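Long-range contacts in chitooligosaccharidolytic beta-N-acetylglucosaminidase (Ostrinia furnacalis, PDB 3OZP), which hydrolyses terminal beta-N-acetylglucosamine units, one at a time, from the non-reducing ends of chitooligosaccharides, preferring short chains: residues A[196-201]-A[500-505]; A[225-230]-A[279-284]. All coordinates share one frame; numbering follows the deposited sequence.

Interaction 1 (A[196-201]-A[500-505]); sequences TARNYY and ALWSEQ. With OAN (O-(2-acetamido-2-deoxy D-glucopyranosylidene) amino-N-phenylcarbamate), chain B.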
ATOM      1  N   THR A 196     -15.066   1.427   8.300  1.00 16.28           N
ATOM      2  CA  THR A 196     -14.955   2.849   7.933  1.00 16.56           C
ATOM      3  C   THR A 196     -15.158   3.749   9.148  1.00 16.74           C
ATOM      4  O   THR A 196     -15.554   4.922   9.020  1.00 17.17           O
ATOM      5  CB  THR A 196     -15.955   3.256   6.826  1.00 16.44           C
ATOM      6  OG1 THR A 196     -17.301   3.165   7.324  1.00 16.96           O
ATOM      7  CG2 THR A 196     -15.795   2.381   5.586  1.00 16.17           C
ATOM      8  N   ALA A 197     -14.877   3.195  10.324  1.00 16.69           N
ATOM      9  CA  ALA A 197     -15.045   3.919  11.574  1.00 16.99           C
ATOM     10  C   ALA A 197     -13.704   4.171  12.258  1.00 17.10           C
ATOM     11  O   ALA A 197     -13.497   5.226  12.864  1.00 17.31           O
ATOM     12  CB  ALA A 197     -15.994   3.165  12.493  1.00 17.16           C
ATOM     13  N   ARG A 198     -12.788   3.210  12.154  1.00 16.86           N
ATOM     14  CA  ARG A 198     -11.448   3.390  12.703  1.00 16.72           C
ATOM     15  C   ARG A 198     -10.646   4.381  11.868  1.00 16.57           C
ATOM     16  O   ARG A 198      -9.748   5.044  12.376  1.00 16.83           O
ATOM     17  CB  ARG A 198     -10.722   2.054  12.837  1.00 16.67           C
ATOM     18  CG  ARG A 198     -10.993   1.338  14.155  1.00 15.96           C
ATOM     19  CD  ARG A 198     -12.490   1.086  14.432  1.00 15.60           C
ATOM     20  NE  ARG A 198     -12.630   0.254  15.625  1.00 16.83           N
ATOM     21  CZ  ARG A 198     -12.600  -1.077  15.618  1.00 16.77           C
ATOM     22  NH1 ARG A 198     -12.477  -1.738  14.468  1.00 16.62           N
ATOM     23  NH2 ARG A 198     -12.705  -1.749  16.763  1.00 15.46           N
ATOM     24  N   ASN A 199     -10.989   4.470  10.589  1.00 16.43           N
ATOM     25  CA  ASN A 199     -10.509   5.528   9.702  1.00 16.29           C
ATOM     26  C   ASN A 199     -11.538   5.722   8.600  1.00 16.15           C
ATOM     27  O   ASN A 199     -12.277   4.789   8.271  1.00 15.88           O
ATOM     28  CB  ASN A 199      -9.137   5.185   9.107  1.00 16.14           C
ATOM     29  CG  ASN A 199      -7.978   5.574  10.021  1.00 16.29           C
ATOM     30  OD1 ASN A 199      -7.872   6.717  10.463  1.00 17.51           O
ATOM     31  ND2 ASN A 199      -7.101   4.623  10.299  1.00 16.83           N
ATOM     32  N   TYR A 200     -11.597   6.926   8.038  1.00 15.62           N
ATOM     33  CA  TYR A 200     -12.560   7.226   6.981  1.00 15.49           C
ATOM     34  C   TYR A 200     -12.074   6.767   5.606  1.00 15.41           C
ATOM     35  O   TYR A 200     -10.883   6.797   5.313  1.00 15.03           O
ATOM     36  CB  TYR A 200     -12.880   8.722   6.975  1.00 15.61           C
ATOM     37  CG  TYR A 200     -13.976   9.130   6.027  1.00 15.86           C
ATOM     38  CD1 TYR A 200     -13.671   9.716   4.800  1.00 15.93           C
ATOM     39  CD2 TYR A 200     -15.318   8.934   6.352  1.00 16.95           C
ATOM     40  CE1 TYR A 200     -14.666  10.099   3.923  1.00 16.67           C
ATOM     41  CE2 TYR A 200     -16.328   9.321   5.473  1.00 16.74           C
ATOM     42  CZ  TYR A 200     -15.989   9.904   4.264  1.00 16.78           C
ATOM     43  OH  TYR A 200     -16.969  10.290   3.386  1.00 17.91           O
ATOM     44  N   TYR A 201     -13.016   6.312   4.782  1.00 15.55           N
ATOM     45  CA  TYR A 201     -12.748   5.901   3.405  1.00 15.89           C
ATOM     46  C   TYR A 201     -13.614   6.752   2.505  1.00 16.19           C
ATOM     47  O   TYR A 201     -14.822   6.843   2.712  1.00 16.12           O
ATOM     48  CB  TYR A 201     -13.095   4.416   3.191  1.00 15.70           C
ATOM     49  CG  TYR A 201     -12.118   3.448   3.825  1.00 16.02           C
ATOM     50  CD1 TYR A 201     -11.245   2.690   3.040  1.00 15.47           C
ATOM     51  CD2 TYR A 201     -12.057   3.298   5.210  1.00 16.04           C
ATOM     52  CE1 TYR A 201     -10.339   1.800   3.625  1.00 16.69           C
ATOM     53  CE2 TYR A 201     -11.157   2.423   5.802  1.00 16.37           C
ATOM     54  CZ  TYR A 201     -10.306   1.674   5.008  1.00 16.50           C
ATOM     55  OH  TYR A 201      -9.428   0.802   5.598  1.00 16.32           O
ATOM     56  N   ALA A 500     -11.521  -9.662   6.137  1.00 17.16           N
ATOM     57  CA  ALA A 500     -11.795  -8.541   7.029  1.00 16.55           C
ATOM     58  C   ALA A 500     -10.704  -7.482   6.940  1.00 16.15           C
ATOM     59  O   ALA A 500      -9.539  -7.755   7.226  1.00 16.04           O
ATOM     60  CB  ALA A 500     -11.959  -9.033   8.459  1.00 16.45           C
ATOM     61  N   LEU A 501     -11.080  -6.279   6.513  1.00 16.07           N
ATOM     62  CA  LEU A 501     -10.168  -5.144   6.586  1.00 15.80           C
ATOM     63  C   LEU A 501     -10.589  -4.190   7.700  1.00 15.68           C
ATOM     64  O   LEU A 501     -11.356  -3.242   7.490  1.00 15.61           O
ATOM     65  CB  LEU A 501     -10.030  -4.416   5.239  1.00 15.89           C
ATOM     66  CG  LEU A 501      -9.084  -3.203   5.184  1.00 15.58           C
ATOM     67  CD1 LEU A 501      -7.684  -3.508   5.758  1.00 15.07           C
ATOM     68  CD2 LEU A 501      -8.986  -2.679   3.752  1.00 15.89           C
ATOM     69  N   TRP A 502     -10.080  -4.472   8.892  1.00 15.48           N
ATOM     70  CA  TRP A 502     -10.170  -3.558  10.013  1.00 15.17           C
ATOM     71  C   TRP A 502      -9.230  -2.393   9.730  1.00 15.15           C
ATOM     72  O   TRP A 502      -8.220  -2.555   9.037  1.00 15.02           O
ATOM     73  CB  TRP A 502      -9.806  -4.279  11.304  1.00 15.09           C
ATOM     74  CG  TRP A 502     -10.728  -5.425  11.558  1.00 14.80           C
ATOM     75  CD1 TRP A 502     -10.446  -6.747  11.411  1.00 14.94           C
ATOM     76  CD2 TRP A 502     -12.104  -5.348  11.957  1.00 15.39           C
ATOM     77  NE1 TRP A 502     -11.552  -7.505  11.715  1.00 15.91           N
ATOM     78  CE2 TRP A 502     -12.586  -6.673  12.050  1.00 15.54           C
ATOM     79  CE3 TRP A 502     -12.973  -4.287  12.252  1.00 14.91           C
ATOM     80  CZ2 TRP A 502     -13.896  -6.971  12.436  1.00 15.65           C
ATOM     81  CZ3 TRP A 502     -14.279  -4.578  12.631  1.00 15.80           C
ATOM     82  CH2 TRP A 502     -14.726  -5.915  12.728  1.00 15.18           C
ATOM     83  N   SER A 503      -9.572  -1.217  10.245  1.00 14.94           N
ATOM     84  CA  SER A 503      -8.975   0.003   9.720  1.00 14.97           C
ATOM     85  C   SER A 503      -8.249   0.861  10.745  1.00 15.00           C
ATOM     86  O   SER A 503      -8.093   2.067  10.545  1.00 14.77           O
ATOM     87  CB  SER A 503     -10.031   0.809   8.966  1.00 14.93           C
ATOM     88  OG  SER A 503     -10.533   0.051   7.872  1.00 15.24           O
ATOM     89  N   GLU A 504      -7.792   0.243  11.832  1.00 15.08           N
ATOM     90  CA  GLU A 504      -6.917   0.945  12.771  1.00 15.68           C
ATOM     91  C   GLU A 504      -5.689   1.475  12.037  1.00 15.95           C
ATOM     92  O   GLU A 504      -5.134   2.512  12.408  1.00 16.10           O
ATOM     93  CB  GLU A 504      -6.495   0.042  13.932  1.00 15.41           C
ATOM     94  CG  GLU A 504      -7.626  -0.304  14.906  1.00 15.85           C
ATOM     95  CD  GLU A 504      -8.392  -1.571  14.524  1.00 16.45           C
ATOM     96  OE1 GLU A 504      -8.211  -2.087  13.398  1.00 15.14           O
ATOM     97  OE2 GLU A 504      -9.186  -2.049  15.360  1.00 17.38           O
ATOM     98  N   GLN A 505      -5.282   0.763  10.987  1.00 16.24           N
ATOM     99  CA  GLN A 505      -4.093   1.107  10.208  1.00 16.59           C
ATOM    100  C   GLN A 505      -4.357   1.041   8.703  1.00 16.78           C
ATOM    101  O   GLN A 505      -3.480   0.663   7.918  1.00 16.78           O
ATOM    102  CB  GLN A 505      -2.939   0.177  10.580  1.00 17.05           C
ATOM    103  CG  GLN A 505      -2.510   0.269  12.036  1.00 17.83           C
ATOM    104  CD  GLN A 505      -1.416  -0.702  12.361  1.00 19.64           C
ATOM    105  OE1 GLN A 505      -0.241  -0.346  12.370  1.00 21.91           O
ATOM    106  NE2 GLN A 505      -1.788  -1.945  12.612  1.00 19.29           N
TER
HETATM  107  CAH OAN B   1     -14.528  -9.210  15.640  1.00 20.90           C
HETATM  108  CAG OAN B   1     -13.216  -8.432  15.730  1.00 21.67           C
HETATM  109  OAN OAN B   1     -12.283  -8.700  14.974  1.00 20.94           O
HETATM  110  NAI OAN B   1     -13.180  -7.482  16.691  1.00 22.52           N
HETATM  111  CAB OAN B   1     -12.025  -6.587  16.933  1.00 23.28           C
HETATM  112  CAC OAN B   1     -12.070  -5.481  15.850  1.00 22.00           C
HETATM  113  OAJ OAN B   1     -12.866  -4.388  16.313  1.00 20.80           O
HETATM  114  CAD OAN B   1     -10.675  -5.007  15.512  1.00 21.30           C
HETATM  115  OAK OAN B   1     -10.743  -3.965  14.532  1.00 19.10           O
HETATM  116  CAE OAN B   1      -9.938  -6.213  14.973  1.00 21.97           C
HETATM  117  CAF OAN B   1      -8.536  -5.825  14.512  1.00 21.83           C
HETATM  118  OAM OAN B   1      -7.862  -6.972  13.990  1.00 22.57           O
HETATM  119  OAL OAN B   1      -9.823  -7.204  16.024  1.00 23.34           O
HETATM  120  CAA OAN B   1     -10.801  -7.317  16.993  1.00 25.67           C
HETATM  121  NAY OAN B   1     -10.626  -8.132  18.033  1.00 28.93           N
HETATM  122  OAQ OAN B   1      -9.366  -8.914  18.051  1.00 34.83           O
HETATM  123  CAP OAN B   1      -8.628  -8.860  19.200  1.00 38.02           C
HETATM  124  OAR OAN B   1      -9.155  -9.046  20.300  1.00 39.65           O
HETATM  125  NAO OAN B   1      -7.305  -8.642  19.075  1.00 40.40           N
HETATM  126  CAS OAN B   1      -6.462  -8.591  20.112  1.00 42.04           C
HETATM  127  CAT OAN B   1      -5.983  -9.770  20.692  1.00 42.34           C
HETATM  128  CAU OAN B   1      -5.077  -9.707  21.754  1.00 42.87           C
HETATM  129  CAV OAN B   1      -4.640  -8.466  22.226  1.00 43.16           C
HETATM  130  CAW OAN B   1      -5.105  -7.288  21.640  1.00 42.57           C
HETATM  131  CAX OAN B   1      -6.010  -7.353  20.578  1.00 42.35           C

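Interaction 2 (A[225-230]-A[279-284]); sequences ITDSQS and PAHVGE. With OAN (O-(2-acetamido-2-deoxy D-glucopyranosylidene) amino-N-phenylcarbamate), chain B.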
ATOM      1  N   ILE A 225     -19.695   0.337   9.611  1.00 17.15           N
ATOM      2  CA  ILE A 225     -19.781   1.790   9.446  1.00 17.39           C
ATOM      3  C   ILE A 225     -19.571   2.601  10.736  1.00 18.05           C
ATOM      4  O   ILE A 225     -19.138   3.752  10.671  1.00 18.65           O
ATOM      5  CB  ILE A 225     -21.091   2.182   8.688  1.00 17.30           C
ATOM      6  CG1 ILE A 225     -21.036   3.625   8.170  1.00 17.23           C
ATOM      7  CG2 ILE A 225     -22.354   1.886   9.529  1.00 16.66           C
ATOM      8  CD1 ILE A 225     -22.026   3.910   7.036  1.00 16.53           C
ATOM      9  N   THR A 226     -19.838   1.999  11.893  1.00 18.16           N
ATOM     10  CA  THR A 226     -19.661   2.682  13.174  1.00 18.80           C
ATOM     11  C   THR A 226     -18.776   1.878  14.114  1.00 18.56           C
ATOM     12  O   THR A 226     -18.666   0.661  13.990  1.00 18.84           O
ATOM     13  CB  THR A 226     -21.016   2.941  13.893  1.00 18.89           C
ATOM     14  OG1 THR A 226     -21.705   1.697  14.082  1.00 20.27           O
ATOM     15  CG2 THR A 226     -21.891   3.894  13.092  1.00 19.42           C
ATOM     16  N   ASP A 227     -18.132   2.572  15.043  1.00 18.30           N
ATOM     17  CA  ASP A 227     -17.421   1.919  16.138  1.00 18.26           C
ATOM     18  C   ASP A 227     -17.193   2.962  17.216  1.00 18.18           C
ATOM     19  O   ASP A 227     -17.765   4.047  17.149  1.00 18.46           O
ATOM     20  CB  ASP A 227     -16.102   1.287  15.669  1.00 17.93           C
ATOM     21  CG  ASP A 227     -15.758   0.020  16.437  1.00 18.43           C
ATOM     22  OD1 ASP A 227     -15.340   0.125  17.616  1.00 18.74           O
ATOM     23  OD2 ASP A 227     -15.900  -1.084  15.863  1.00 17.44           O
ATOM     24  N   SER A 228     -16.368   2.643  18.209  1.00 18.11           N
ATOM     25  CA  SER A 228     -16.118   3.580  19.301  1.00 18.21           C
ATOM     26  C   SER A 228     -15.390   4.850  18.832  1.00 18.18           C
ATOM     27  O   SER A 228     -15.596   5.926  19.398  1.00 18.37           O
ATOM     28  CB  SER A 228     -15.365   2.897  20.445  1.00 17.81           C
ATOM     29  OG  SER A 228     -14.061   2.524  20.052  1.00 18.82           O
ATOM     30  N   GLN A 229     -14.573   4.718  17.787  1.00 18.11           N
ATOM     31  CA  GLN A 229     -13.741   5.825  17.267  1.00 17.92           C
ATOM     32  C   GLN A 229     -14.489   6.902  16.481  1.00 17.99           C
ATOM     33  O   GLN A 229     -14.061   8.062  16.466  1.00 18.31           O
ATOM     34  CB  GLN A 229     -12.595   5.287  16.398  1.00 17.91           C
ATOM     35  CG  GLN A 229     -11.475   4.599  17.165  1.00 17.81           C
ATOM     36  CD  GLN A 229     -11.764   3.123  17.458  1.00 18.34           C
ATOM     37  OE1 GLN A 229     -12.839   2.610  17.147  1.00 17.38           O
ATOM     38  NE2 GLN A 229     -10.797   2.442  18.063  1.00 18.22           N
ATOM     39  N   SER A 230     -15.570   6.525  15.800  1.00 17.76           N
ATOM     40  CA  SER A 230     -16.352   7.490  15.019  1.00 17.70           C
ATOM     41  C   SER A 230     -17.716   6.969  14.592  1.00 17.93           C
ATOM     42  O   SER A 230     -17.959   5.756  14.567  1.00 17.63           O
ATOM     43  CB  SER A 230     -15.574   7.971  13.783  1.00 17.86           C
ATOM     44  OG  SER A 230     -15.421   6.932  12.828  1.00 17.10           O
ATOM     45  N   PRO A 279     -23.514  -4.364  21.722  1.00 19.60           N
ATOM     46  CA  PRO A 279     -23.509  -3.149  22.546  1.00 19.71           C
ATOM     47  C   PRO A 279     -22.125  -2.591  22.876  1.00 19.61           C
ATOM     48  O   PRO A 279     -22.034  -1.512  23.458  1.00 20.21           O
ATOM     49  CB  PRO A 279     -24.202  -3.610  23.830  1.00 19.61           C
ATOM     50  CG  PRO A 279     -23.780  -5.025  23.970  1.00 19.80           C
ATOM     51  CD  PRO A 279     -23.613  -5.574  22.562  1.00 19.60           C
ATOM     52  N   ALA A 280     -21.064  -3.316  22.534  1.00 19.41           N
ATOM     53  CA  ALA A 280     -19.714  -2.767  22.623  1.00 19.22           C
ATOM     54  C   ALA A 280     -19.409  -1.977  21.348  1.00 19.06           C
ATOM     55  O   ALA A 280     -20.274  -1.832  20.481  1.00 18.65           O
ATOM     56  CB  ALA A 280     -18.692  -3.875  22.837  1.00 19.17           C
ATOM     57  N   HIS A 281     -18.186  -1.461  21.239  1.00 19.18           N
ATOM     58  CA  HIS A 281     -17.751  -0.753  20.029  1.00 19.38           C
ATOM     59  C   HIS A 281     -18.668   0.429  19.699  1.00 19.47           C
ATOM     60  O   HIS A 281     -19.086   0.627  18.556  1.00 19.41           O
ATOM     61  CB  HIS A 281     -17.623  -1.731  18.856  1.00 19.19           C
ATOM     62  CG  HIS A 281     -16.514  -2.715  19.030  1.00 19.28           C
ATOM     63  ND1 HIS A 281     -15.198  -2.405  18.763  1.00 20.06           N
ATOM     64  CD2 HIS A 281     -16.514  -3.985  19.497  1.00 19.48           C
ATOM     65  CE1 HIS A 281     -14.438  -3.450  19.035  1.00 20.18           C
ATOM     66  NE2 HIS A 281     -15.213  -4.423  19.481  1.00 19.30           N
ATOM     67  N   VAL A 282     -18.997   1.185  20.743  1.00 19.73           N
ATOM     68  CA  VAL A 282     -19.711   2.450  20.621  1.00 19.79           C
ATOM     69  C   VAL A 282     -18.957   3.470  21.466  1.00 19.69           C
ATOM     70  O   VAL A 282     -18.230   3.102  22.386  1.00 19.78           O
ATOM     71  CB  VAL A 282     -21.201   2.357  21.077  1.00 19.98           C
ATOM     72  CG1 VAL A 282     -21.987   1.383  20.204  1.00 19.94           C
ATOM     73  CG2 VAL A 282     -21.311   1.974  22.555  1.00 19.95           C
ATOM     74  N   GLY A 283     -19.103   4.745  21.137  1.00 19.84           N
ATOM     75  CA  GLY A 283     -18.405   5.790  21.871  1.00 19.85           C
ATOM     76  C   GLY A 283     -18.699   7.158  21.310  1.00 20.02           C
ATOM     77  O   GLY A 283     -19.637   7.831  21.749  1.00 19.77           O
ATOM     78  N   GLU A 284     -17.902   7.562  20.324  1.00 20.03           N
ATOM     79  CA  GLU A 284     -18.062   8.862  19.681  1.00 20.09           C
ATOM     80  C   GLU A 284     -19.448   9.011  19.070  1.00 20.51           C
ATOM     81  O   GLU A 284     -19.942   8.105  18.384  1.00 20.15           O
ATOM     82  CB  GLU A 284     -16.978   9.087  18.621  1.00 19.86           C
ATOM     83  CG  GLU A 284     -15.590   9.367  19.194  1.00 20.14           C
ATOM     84  CD  GLU A 284     -15.440  10.772  19.791  1.00 20.58           C
ATOM     85  OE1 GLU A 284     -14.435  11.013  20.491  1.00 20.85           O
ATOM     86  OE2 GLU A 284     -16.310  11.636  19.557  1.00 20.17           O
TER
HETATM   87  CAH OAN B   1     -14.528  -9.210  15.640  1.00 20.90           C
HETATM   88  CAG OAN B   1     -13.216  -8.432  15.730  1.00 21.67           C
HETATM   89  OAN OAN B   1     -12.283  -8.700  14.974  1.00 20.94           O
HETATM   90  NAI OAN B   1     -13.180  -7.482  16.691  1.00 22.52           N
HETATM   91  CAB OAN B   1     -12.025  -6.587  16.933  1.00 23.28           C
HETATM   92  CAC OAN B   1     -12.070  -5.481  15.850  1.00 22.00           C
HETATM   93  OAJ OAN B   1     -12.866  -4.388  16.313  1.00 20.80           O
HETATM   94  CAD OAN B   1     -10.675  -5.007  15.512  1.00 21.30           C
HETATM   95  OAK OAN B   1     -10.743  -3.965  14.532  1.00 19.10           O
HETATM   96  CAE OAN B   1      -9.938  -6.213  14.973  1.00 21.97           C
HETATM   97  CAF OAN B   1      -8.536  -5.825  14.512  1.00 21.83           C
HETATM   98  OAM OAN B   1      -7.862  -6.972  13.990  1.00 22.57           O
HETATM   99  OAL OAN B   1      -9.823  -7.204  16.024  1.00 23.34           O
HETATM  100  CAA OAN B   1     -10.801  -7.317  16.993  1.00 25.67           C
HETATM  101  NAY OAN B   1     -10.626  -8.132  18.033  1.00 28.93           N
HETATM  102  OAQ OAN B   1      -9.366  -8.914  18.051  1.00 34.83           O
HETATM  103  CAP OAN B   1      -8.628  -8.860  19.200  1.00 38.02           C
HETATM  104  OAR OAN B   1      -9.155  -9.046  20.300  1.00 39.65           O
HETATM  105  NAO OAN B   1      -7.305  -8.642  19.075  1.00 40.40           N
HETATM  106  CAS OAN B   1      -6.462  -8.591  20.112  1.00 42.04           C
HETATM  107  CAT OAN B   1      -5.983  -9.770  20.692  1.00 42.34           C
HETATM  108  CAU OAN B   1      -5.077  -9.707  21.754  1.00 42.87           C
HETATM  109  CAV OAN B   1      -4.640  -8.466  22.226  1.00 43.16           C
HETATM  110  CAW OAN B   1      -5.105  -7.288  21.640  1.00 42.57           C
HETATM  111  CAX OAN B   1      -6.010  -7.353  20.578  1.00 42.35           C
HETATM  112  O   HOH W   1     -21.245   1.064  16.782  1.00 19.75           O
HETATM  113  O   HOH W   2     -19.851   5.423  18.184  1.00 17.67           O

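Interaction 1 (A[196-201]-A[500-505])
R198 and E504 lie side by side where the first and eighth strands of the TIM barrel, 189-195 and 494-501, run out into loops, and both reach the sugar ring of the bound inhibitor OAN. R198 NH2 gives OAN OAJ a nearly straight hydrogen bond of 2.7 Å (163°), while NH1 adds weak bonds to OAJ and OAK. OAN OAK donates to E504 OE2 at 2.6 Å. E504 OE2 stands over one face of the guanidinium, 3.4 Å from R198 NH1, a salt bridge of charges alone; D195 is a second anionic partner of NH1, and Q229 accepts from NE. W502 lies with one indole face under the sugar, OAN CAC above its centre. A serine in place of W502 would probably strip the sugar of this flat aromatic surface and leave a gap beneath CAC. N199 ND2 donates to the S503 carbonyl, 31° out of its own amide plane, and N199 OD1 accepts from E561 N of the second subunit. With CG anti to its carbonyl carbon (chi1 -73°), Y201 turns its ring edge to S503, bringing Y201 OH within 2.6 Å of S503 OG; S503 OG also bonds to D195 O, and Y201 OH to S506 OG.

Interaction 2 (A[225-230]-A[279-284])
The backbones of 225-230 and 279-284, loops that follow the second and third strands of the TIM barrel, come within 4.0 Å at the CA atoms of S228 and V282, and E284 N closes the pair with an almost linear 3.0 Å hydrogen bond to S228 O. G283 lies at this close approach; a CB there would run into S228 O. Two waters bridge the loops: one accepts from T226 OG1 and donates to H281 O, the other takes the N-H of G283 and donates to the carbonyls of D227 and E284.

The side chains centre on D227 and H281, which with E346 probably form the charge relay system of the active site. They run alongside each other with carboxylate and imidazole planes 79° apart. H281 ND1 donates at 2.8 Å to the syn lone pair of D227 OD1, which lies in the ring plane. S228 N reaches D227 OD1 from the anti side at 2.8 Å, tilted from the carboxylate plane, and D227 OD2 accepts from H224, so the carboxylate is gripped at both oxygens. A chi1 of -67° keeps the H281 imidazole beside its own backbone N, where ND1 faces the aspartate and CE1 comes within 3.3 Å of OAN OAJ. E284 bends at chi2 and lays CG against Q229 O at 3.4 Å; its carboxylate goes on to K16 and W562 of the second subunit.

Held by D227 at ND1 and hydrogen-bonded to E346 through NE2, H281 is fixed in rotation between two carboxylates, a line of side chains consistent with the inferred relay.

Interactions 1 and 2 are both buried at the strand ends of one TIM barrel, their centres about 12 Å apart; interaction 1 joins the loops after its first and last strands, interaction 2 those after the second and third. They touch directly: A197 O meets S230 OG in a probable hydrogen bond. Interaction 1 grips the sugar itself through charged and aromatic groups. Interaction 2 approaches the sugar more loosely, through the H281 ring, and depends on a histidine-carboxylate pair, backbone bonding and bridging waters. Both also touch the second subunit, so the pocket and the dimer interface share these loops.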